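Local atomic coordinates of VirX1 (Cyanophage Syn10, PDB entry 6QGM), a protein that iodinates diverse substrates as a marine viral halogenase, probably using a reduced flavin as do the flavin-dependent tryptophan halogenases of its family. Residues Lys116-Phe125 with Asp491-Leu502; Pro126-Val134 with Ser463-Leu471. One frame throughout, in Å; residues are numbered along the deposited sequence.

Contact 1 (Lys116-Phe125 with Asp491-Leu502); sequences KLANKYPEDF and DYYYEDIRKDWL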
# COMPACT_ATOMS: atom_id res chain seq x y z
N LYS B 116 -17.78 17.12 15.80
CA LYS B 116 -17.86 17.45 17.25
C LYS B 116 -18.94 18.52 17.46
O LYS B 116 -19.73 18.36 18.41
CB LYS B 116 -16.50 17.87 17.80
CG LYS B 116 -15.48 16.74 17.83
CD LYS B 116 -14.17 17.08 18.51
CE LYS B 116 -14.30 17.39 19.98
NZ LYS B 116 -13.05 17.07 20.73
N LEU B 117 -18.99 19.54 16.59
CA LEU B 117 -20.04 20.60 16.61
C LEU B 117 -21.42 19.94 16.51
O LEU B 117 -22.32 20.31 17.31
CB LEU B 117 -19.82 21.59 15.46
CG LEU B 117 -18.67 22.58 15.65
CD1 LEU B 117 -18.46 23.43 14.41
CD2 LEU B 117 -18.93 23.46 16.85
N ALA B 118 -21.59 19.02 15.56
CA ALA B 118 -22.84 18.26 15.31
C ALA B 118 -23.28 17.51 16.57
O ALA B 118 -24.49 17.51 16.85
CB ALA B 118 -22.65 17.33 14.14
N ASN B 119 -22.34 16.93 17.33
CA ASN B 119 -22.64 16.15 18.57
C ASN B 119 -23.03 17.11 19.69
O ASN B 119 -24.04 16.85 20.37
CB ASN B 119 -21.46 15.26 18.98
CG ASN B 119 -21.41 13.95 18.22
OD1 ASN B 119 -22.44 13.44 17.77
ND2 ASN B 119 -20.21 13.39 18.07
N LYS B 120 -22.27 18.19 19.87
CA LYS B 120 -22.44 19.16 20.97
C LYS B 120 -23.68 20.02 20.73
O LYS B 120 -24.39 20.29 21.70
CB LYS B 120 -21.20 20.04 21.07
CG LYS B 120 -19.93 19.33 21.50
CD LYS B 120 -18.79 20.32 21.71
CE LYS B 120 -17.84 19.89 22.80
NZ LYS B 120 -17.04 18.75 22.33
N TYR B 121 -23.93 20.45 19.49
CA TYR B 121 -24.97 21.46 19.15
C TYR B 121 -25.82 20.97 17.97
O TYR B 121 -25.83 21.58 16.91
CB TYR B 121 -24.29 22.80 18.86
CG TYR B 121 -23.23 23.19 19.86
CD1 TYR B 121 -23.55 23.47 21.18
CD2 TYR B 121 -21.90 23.28 19.49
CE1 TYR B 121 -22.58 23.85 22.10
CE2 TYR B 121 -20.92 23.65 20.39
CZ TYR B 121 -21.26 23.93 21.70
OH TYR B 121 -20.28 24.32 22.57
N PRO B 122 -26.58 19.87 18.16
CA PRO B 122 -27.31 19.22 17.07
C PRO B 122 -28.27 20.16 16.33
O PRO B 122 -28.30 20.11 15.12
CB PRO B 122 -28.15 18.13 17.76
CG PRO B 122 -27.48 17.91 19.10
CD PRO B 122 -26.85 19.24 19.46
N GLU B 123 -29.01 20.99 17.07
CA GLU B 123 -30.01 21.93 16.50
C GLU B 123 -29.31 22.95 15.59
O GLU B 123 -29.95 23.36 14.62
CB GLU B 123 -30.80 22.63 17.60
CG GLU B 123 -31.60 21.69 18.48
CD GLU B 123 -32.45 20.66 17.75
OE1 GLU B 123 -33.05 21.00 16.70
OE2 GLU B 123 -32.51 19.49 18.22
N ASP B 124 -28.05 23.29 15.85
CA ASP B 124 -27.30 24.31 15.07
C ASP B 124 -26.52 23.68 13.91
O ASP B 124 -26.12 24.45 13.00
CB ASP B 124 -26.34 25.09 15.97
CG ASP B 124 -27.06 25.91 17.02
OD1 ASP B 124 -28.19 26.38 16.72
OD2 ASP B 124 -26.49 26.07 18.11
N PHE B 125 -26.30 22.37 13.92
CA PHE B 125 -25.39 21.69 12.94
C PHE B 125 -26.03 20.41 12.40
O PHE B 125 -25.46 19.32 12.51
CB PHE B 125 -24.02 21.44 13.59
CG PHE B 125 -23.26 22.71 13.84
CD1 PHE B 125 -22.47 23.27 12.85
CD2 PHE B 125 -23.33 23.35 15.07
CE1 PHE B 125 -21.79 24.45 13.07
CE2 PHE B 125 -22.63 24.52 15.29
CZ PHE B 125 -21.86 25.07 14.30
N ASP B 491 -12.61 21.08 25.73
CA ASP B 491 -13.37 21.39 24.49
C ASP B 491 -14.08 22.74 24.62
O ASP B 491 -14.77 23.11 23.67
CB ASP B 491 -14.41 20.29 24.24
CG ASP B 491 -13.96 19.23 23.24
OD1 ASP B 491 -12.93 19.47 22.56
OD2 ASP B 491 -14.63 18.17 23.17
N TYR B 492 -13.92 23.46 25.74
CA TYR B 492 -14.72 24.68 26.00
C TYR B 492 -14.65 25.62 24.79
O TYR B 492 -15.69 26.23 24.52
CB TYR B 492 -14.36 25.37 27.32
CG TYR B 492 -15.28 26.56 27.55
CD1 TYR B 492 -16.64 26.36 27.80
CD2 TYR B 492 -14.84 27.87 27.41
CE1 TYR B 492 -17.52 27.43 27.94
CE2 TYR B 492 -15.70 28.94 27.55
CZ TYR B 492 -17.04 28.72 27.82
OH TYR B 492 -17.88 29.79 27.97
N TYR B 493 -13.53 25.68 24.04
CA TYR B 493 -13.32 26.60 22.88
C TYR B 493 -14.30 26.32 21.72
O TYR B 493 -14.36 27.14 20.78
CB TYR B 493 -11.87 26.54 22.40
CG TYR B 493 -11.43 25.26 21.73
CD1 TYR B 493 -11.07 24.15 22.47
CD2 TYR B 493 -11.34 25.17 20.35
CE1 TYR B 493 -10.63 22.98 21.88
CE2 TYR B 493 -10.90 24.01 19.73
CZ TYR B 493 -10.54 22.92 20.49
OH TYR B 493 -10.10 21.78 19.89
N TYR B 494 -15.05 25.21 21.79
CA TYR B 494 -16.07 24.84 20.78
C TYR B 494 -17.25 25.82 20.88
O TYR B 494 -17.85 26.12 19.84
CB TYR B 494 -16.43 23.35 20.90
CG TYR B 494 -15.60 22.48 19.99
CD1 TYR B 494 -14.31 22.09 20.32
CD2 TYR B 494 -16.08 22.12 18.74
CE1 TYR B 494 -13.54 21.34 19.45
CE2 TYR B 494 -15.34 21.35 17.87
CZ TYR B 494 -14.05 20.96 18.22
OH TYR B 494 -13.31 20.20 17.35
N GLU B 495 -17.56 26.32 22.08
CA GLU B 495 -18.58 27.38 22.30
C GLU B 495 -18.26 28.58 21.41
O GLU B 495 -19.21 29.13 20.83
CB GLU B 495 -18.60 27.84 23.76
CG GLU B 495 -19.19 26.81 24.70
CD GLU B 495 -20.70 26.73 24.60
OE1 GLU B 495 -21.32 27.82 24.67
OE2 GLU B 495 -21.29 25.60 24.57
N ASP B 496 -16.98 28.94 21.28
CA ASP B 496 -16.51 30.09 20.47
C ASP B 496 -16.55 29.71 18.99
O ASP B 496 -16.95 30.56 18.18
CB ASP B 496 -15.10 30.55 20.86
CG ASP B 496 -15.01 31.37 22.13
OD1 ASP B 496 -16.05 31.84 22.66
OD2 ASP B 496 -13.88 31.54 22.57
N ILE B 497 -16.15 28.48 18.63
CA ILE B 497 -16.21 28.02 17.21
C ILE B 497 -17.66 28.11 16.77
O ILE B 497 -17.91 28.64 15.67
CB ILE B 497 -15.62 26.61 17.02
CG1 ILE B 497 -14.13 26.56 17.35
CG2 ILE B 497 -15.85 26.15 15.60
CD1 ILE B 497 -13.50 25.20 17.21
N ARG B 498 -18.58 27.63 17.61
CA ARG B 498 -20.05 27.62 17.35
C ARG B 498 -20.54 29.05 17.10
O ARG B 498 -21.01 29.33 15.99
CB ARG B 498 -20.78 27.00 18.54
CG ARG B 498 -22.29 27.12 18.47
CD ARG B 498 -22.91 26.55 19.73
NE ARG B 498 -24.34 26.82 19.75
CZ ARG B 498 -24.88 27.99 20.04
NH1 ARG B 498 -24.11 29.00 20.40
NH2 ARG B 498 -26.18 28.15 20.03
N LYS B 499 -20.43 29.92 18.11
CA LYS B 499 -20.91 31.33 18.08
C LYS B 499 -20.27 32.04 16.88
O LYS B 499 -21.01 32.66 16.12
CB LYS B 499 -20.58 32.03 19.41
CG LYS B 499 -20.80 33.54 19.51
CD LYS B 499 -19.71 34.26 20.32
CE LYS B 499 -20.02 35.72 20.53
NZ LYS B 499 -21.25 35.87 21.35
N ASP B 500 -18.95 31.93 16.71
CA ASP B 500 -18.18 32.63 15.64
C ASP B 500 -18.66 32.14 14.28
O ASP B 500 -18.90 32.99 13.40
CB ASP B 500 -16.67 32.44 15.78
CG ASP B 500 -16.05 33.28 16.89
OD1 ASP B 500 -16.75 34.16 17.45
OD2 ASP B 500 -14.87 33.05 17.20
N TRP B 501 -18.81 30.83 14.09
CA TRP B 501 -19.24 30.26 12.79
C TRP B 501 -20.70 30.67 12.51
O TRP B 501 -20.94 31.17 11.39
CB TRP B 501 -19.06 28.74 12.67
CG TRP B 501 -19.34 28.33 11.26
CD1 TRP B 501 -18.50 28.47 10.19
CD2 TRP B 501 -20.59 27.86 10.73
NE1 TRP B 501 -19.13 28.05 9.05
CE2 TRP B 501 -20.41 27.67 9.34
CE3 TRP B 501 -21.84 27.54 11.29
CZ2 TRP B 501 -21.42 27.18 8.52
CZ3 TRP B 501 -22.84 27.06 10.47
CH2 TRP B 501 -22.64 26.90 9.10
N LEU B 502 -21.62 30.48 13.46
CA LEU B 502 -23.05 30.83 13.27
C LEU B 502 -23.14 32.30 12.85
O LEU B 502 -23.95 32.62 11.94
CB LEU B 502 -23.84 30.56 14.55
CG LEU B 502 -24.07 29.08 14.88
CD1 LEU B 502 -24.80 28.91 16.20
CD2 LEU B 502 -24.81 28.35 13.76

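Contact 2 (Pro126-Val134 with Ser463-Leu471); sequences PPETFARFV and SFIIAGHGL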
# COMPACT_ATOMS: atom_id res chain seq x y z
N PRO B 126 -27.20 20.50 11.75
CA PRO B 126 -27.75 19.35 11.02
C PRO B 126 -26.83 18.96 9.87
O PRO B 126 -25.95 19.74 9.49
CB PRO B 126 -29.10 19.86 10.50
CG PRO B 126 -28.91 21.36 10.42
CD PRO B 126 -28.05 21.69 11.62
N PRO B 127 -27.02 17.75 9.27
CA PRO B 127 -26.14 17.27 8.20
C PRO B 127 -25.85 18.26 7.05
O PRO B 127 -24.74 18.25 6.54
CB PRO B 127 -26.91 16.04 7.68
CG PRO B 127 -27.68 15.53 8.88
CD PRO B 127 -28.06 16.78 9.65
N GLU B 128 -26.81 19.12 6.68
CA GLU B 128 -26.65 20.07 5.56
C GLU B 128 -25.61 21.15 5.91
O GLU B 128 -25.24 21.90 4.99
CB GLU B 128 -27.97 20.74 5.16
CG GLU B 128 -28.66 21.50 6.28
CD GLU B 128 -29.69 20.70 7.07
OE1 GLU B 128 -29.57 19.43 7.10
OE2 GLU B 128 -30.61 21.33 7.68
N THR B 129 -25.15 21.23 7.16
CA THR B 129 -24.21 22.30 7.62
C THR B 129 -22.75 21.90 7.36
O THR B 129 -21.90 22.84 7.37
CB THR B 129 -24.40 22.69 9.09
OG1 THR B 129 -24.12 21.55 9.91
CG2 THR B 129 -25.78 23.25 9.35
N PHE B 130 -22.44 20.61 7.16
CA PHE B 130 -21.05 20.18 6.88
C PHE B 130 -20.52 20.93 5.65
O PHE B 130 -19.40 21.52 5.73
CB PHE B 130 -20.90 18.67 6.66
CG PHE B 130 -19.52 18.28 6.20
CD1 PHE B 130 -18.46 18.26 7.10
CD2 PHE B 130 -19.26 18.00 4.86
CE1 PHE B 130 -17.18 17.94 6.67
CE2 PHE B 130 -17.98 17.66 4.44
CZ PHE B 130 -16.95 17.64 5.34
N ALA B 131 -21.29 20.94 4.55
CA ALA B 131 -20.86 21.54 3.27
C ALA B 131 -20.62 23.05 3.49
O ALA B 131 -19.57 23.56 3.05
CB ALA B 131 -21.90 21.27 2.21
N ARG B 132 -21.55 23.73 4.16
CA ARG B 132 -21.46 25.17 4.49
C ARG B 132 -20.20 25.42 5.30
O ARG B 132 -19.56 26.44 5.08
CB ARG B 132 -22.66 25.62 5.31
CG ARG B 132 -24.00 25.17 4.77
CD ARG B 132 -25.00 26.28 4.84
NE ARG B 132 -26.34 25.77 4.56
CZ ARG B 132 -27.25 25.49 5.48
NH1 ARG B 132 -27.00 25.69 6.77
NH2 ARG B 132 -28.42 25.03 5.10
N PHE B 133 -19.88 24.50 6.21
CA PHE B 133 -18.80 24.66 7.20
C PHE B 133 -17.44 24.41 6.55
O PHE B 133 -16.45 24.77 7.17
CB PHE B 133 -19.02 23.72 8.39
CG PHE B 133 -18.05 23.91 9.54
CD1 PHE B 133 -18.25 24.90 10.49
CD2 PHE B 133 -16.92 23.11 9.65
CE1 PHE B 133 -17.35 25.07 11.54
CE2 PHE B 133 -16.04 23.28 10.71
CZ PHE B 133 -16.25 24.26 11.65
N VAL B 134 -17.37 23.83 5.35
CA VAL B 134 -16.04 23.48 4.74
C VAL B 134 -15.91 24.06 3.34
O VAL B 134 -14.77 24.07 2.83
CB VAL B 134 -15.79 21.97 4.73
CG1 VAL B 134 -15.81 21.41 6.14
CG2 VAL B 134 -16.77 21.24 3.81
N SER B 463 -16.61 12.46 2.11
CA SER B 463 -16.94 13.24 3.32
C SER B 463 -18.31 13.93 3.15
O SER B 463 -19.12 13.83 4.08
CB SER B 463 -15.85 14.21 3.67
OG SER B 463 -14.77 13.52 4.26
N PHE B 464 -18.58 14.54 2.00
CA PHE B 464 -19.84 15.28 1.76
C PHE B 464 -21.04 14.31 1.74
O PHE B 464 -22.12 14.67 2.21
CB PHE B 464 -19.79 16.06 0.45
CG PHE B 464 -18.81 17.21 0.46
CD1 PHE B 464 -19.15 18.43 1.00
CD2 PHE B 464 -17.54 17.03 -0.06
CE1 PHE B 464 -18.23 19.47 1.02
CE2 PHE B 464 -16.62 18.07 -0.05
CZ PHE B 464 -16.97 19.28 0.51
N ILE B 465 -20.84 13.12 1.20
CA ILE B 465 -21.90 12.09 0.99
C ILE B 465 -22.28 11.45 2.34
O ILE B 465 -23.49 11.47 2.66
CB ILE B 465 -21.43 11.04 -0.04
CG1 ILE B 465 -21.07 11.68 -1.38
CG2 ILE B 465 -22.48 9.95 -0.21
CD1 ILE B 465 -22.12 12.62 -1.93
N ILE B 466 -21.32 10.93 3.10
CA ILE B 466 -21.60 10.29 4.42
C ILE B 466 -22.03 11.34 5.46
O ILE B 466 -22.87 11.00 6.33
CB ILE B 466 -20.43 9.40 4.91
CG1 ILE B 466 -19.17 10.20 5.22
CG2 ILE B 466 -20.16 8.28 3.92
CD1 ILE B 466 -18.03 9.37 5.75
N ALA B 467 -21.53 12.57 5.37
CA ALA B 467 -22.01 13.73 6.18
C ALA B 467 -23.51 13.95 5.92
O ALA B 467 -24.27 14.02 6.91
CB ALA B 467 -21.23 14.98 5.87
N GLY B 468 -23.89 14.04 4.64
CA GLY B 468 -25.28 14.29 4.19
C GLY B 468 -26.20 13.16 4.57
O GLY B 468 -27.41 13.43 4.76
N HIS B 469 -25.68 11.94 4.67
CA HIS B 469 -26.46 10.74 5.06
C HIS B 469 -26.57 10.67 6.59
O HIS B 469 -27.24 9.76 7.07
CB HIS B 469 -25.84 9.47 4.47
CG HIS B 469 -26.25 9.19 3.06
ND1 HIS B 469 -27.53 9.42 2.60
CD2 HIS B 469 -25.57 8.65 2.02
CE1 HIS B 469 -27.61 9.06 1.33
NE2 HIS B 469 -26.42 8.58 0.96
N GLY B 470 -25.92 11.59 7.31
CA GLY B 470 -26.07 11.78 8.76
C GLY B 470 -25.03 11.02 9.57
O GLY B 470 -25.30 10.71 10.72
N LEU B 471 -23.86 10.76 8.99
CA LEU B 471 -22.73 10.11 9.72
C LEU B 471 -21.73 11.18 10.18
O LEU B 471 -21.64 12.22 9.56
CB LEU B 471 -22.08 9.07 8.80
CG LEU B 471 -22.98 7.92 8.36
CD1 LEU B 471 -22.48 7.31 7.06
CD2 LEU B 471 -23.08 6.87 9.43

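Contact 1 (Lys116-Phe125 with Asp491-Leu502)
Arg498 is extended as far as NE, its CG anti to the backbone N (chi1 172°), and this carries the guanidinium past Tyr121 to the carboxylate of Asp124. Tyr121 has its own CG beside the backbone N (chi1 -46°), which turns its ring so that the Arg498 chain passes over one face at a slant: CD of Arg498 sits over that face as a CH-pi contact, while CB of Lys120 covers the opposite face. Beyond the ring, NE and NH2 of Arg498 converge on one oxygen, OD2 of Asp124, each at 2.8 Å; both hydrogen bonds are bent and weak, although the pair counts as a salt bridge. The Tyr121 hydroxyl donates a hydrogen bond to Glu495, OH to OE2 being 2.6 Å, and meets that oxygen from above the carboxylate plane. The two helices, 113-120 and 494-512 of this tryptophan-halogenase-like chain, cross almost perpendicularly, the axes of their short segments 10.8 Å apart at -95°. At the other end Asp491 takes two lysines that lie one turn apart. NZ of Lys116 approaches OD1 of Asp491 on its syn side at 3.0 Å, and NZ of Lys120 reaches OD2 of Asp491 at 2.6 Å, out of the carboxylate plane. Lys120 NZ also stands over the face of Tyr494 as a cation-pi partner and has a second salt bridge to Asp477. The Tyr494 hydroxyl is hydrogen-bonded to Asp109, while CD2 of Leu117 packs at the ring edge, 3.7 Å from CD2 of Tyr494. Deeper in, CE1 of Phe125 meets CE3 of Trp501 at 3.6 Å, the rings oblique to each other.

Contact 2 (Pro126-Val134 with Ser463-Leu471)
The backbones come nearest at Pro127 and Gly468, with CA atoms 5.1 Å apart, and the short helix 129-134, with few regular backbone bonds, then runs roughly antiparallel to helix 462-468, the segment axes 9.7 Å apart at 142°. Each segment has a recognisable turn at this end: Pro126 to Thr129 form a type I beta turn leading into the first helix, and the second closes in a Schellman motif, Gly470 taking the positive phi while its N bonds back to Ala467 O and the N of Leu471 to Ile466 O. Pro127 lies against that terminus, its CB 3.4 Å from the carbonyl O of Ala467 and its CG facing the CA of Gly470. The carbonyl of Gly468 is taken up by Arg85. No hydrogen bond joins the two segments, so the interface is made by apolar side chains. With CG anti to the backbone N (chi1 173°), Phe130 reaches across to helix 462-468. There its edge is directed at the face of Phe464 in a T-shaped pair, planes at 66°, and CE2 of Phe130 lies 3.7 Å from CD1 of Phe464. The methyl of Ala467 packs near the root of the Phe130 ring, CB to CG 3.7 Å, and CB of Ser463 meets its far end. Trp114 makes another edge-to-face pair with Phe130, and Tyr94 meets the ring of Phe464, extending the aromatic cluster. Ala131 borders the edge of Phe464 through its CA. Val134 touches both rings: its CG2 lies over a face of Phe130, toward the rim, and stands 3.6 Å from CE1 of Phe464.

In the fold
The two contacts lie on the same side of the chain's centre, about 15 Å apart between their centres. Residues 116-125 run straight into 126-134, so helices 113-120 and 129-134 follow each other, whereas their partners come more than 300 residues later, 463-471 first and 491-502 last. Contact 2 is therefore nested inside the loop closed by contact 1, and it lies deeper: about 19 Å from the chain centre, against about 33 Å. Phe133 bridges them, touching both Leu117 and Trp501 of contact 1. The consecutive helices 113-120 and 129-134 thus pack against two helices from late in the chain, 494-512 and 462-468.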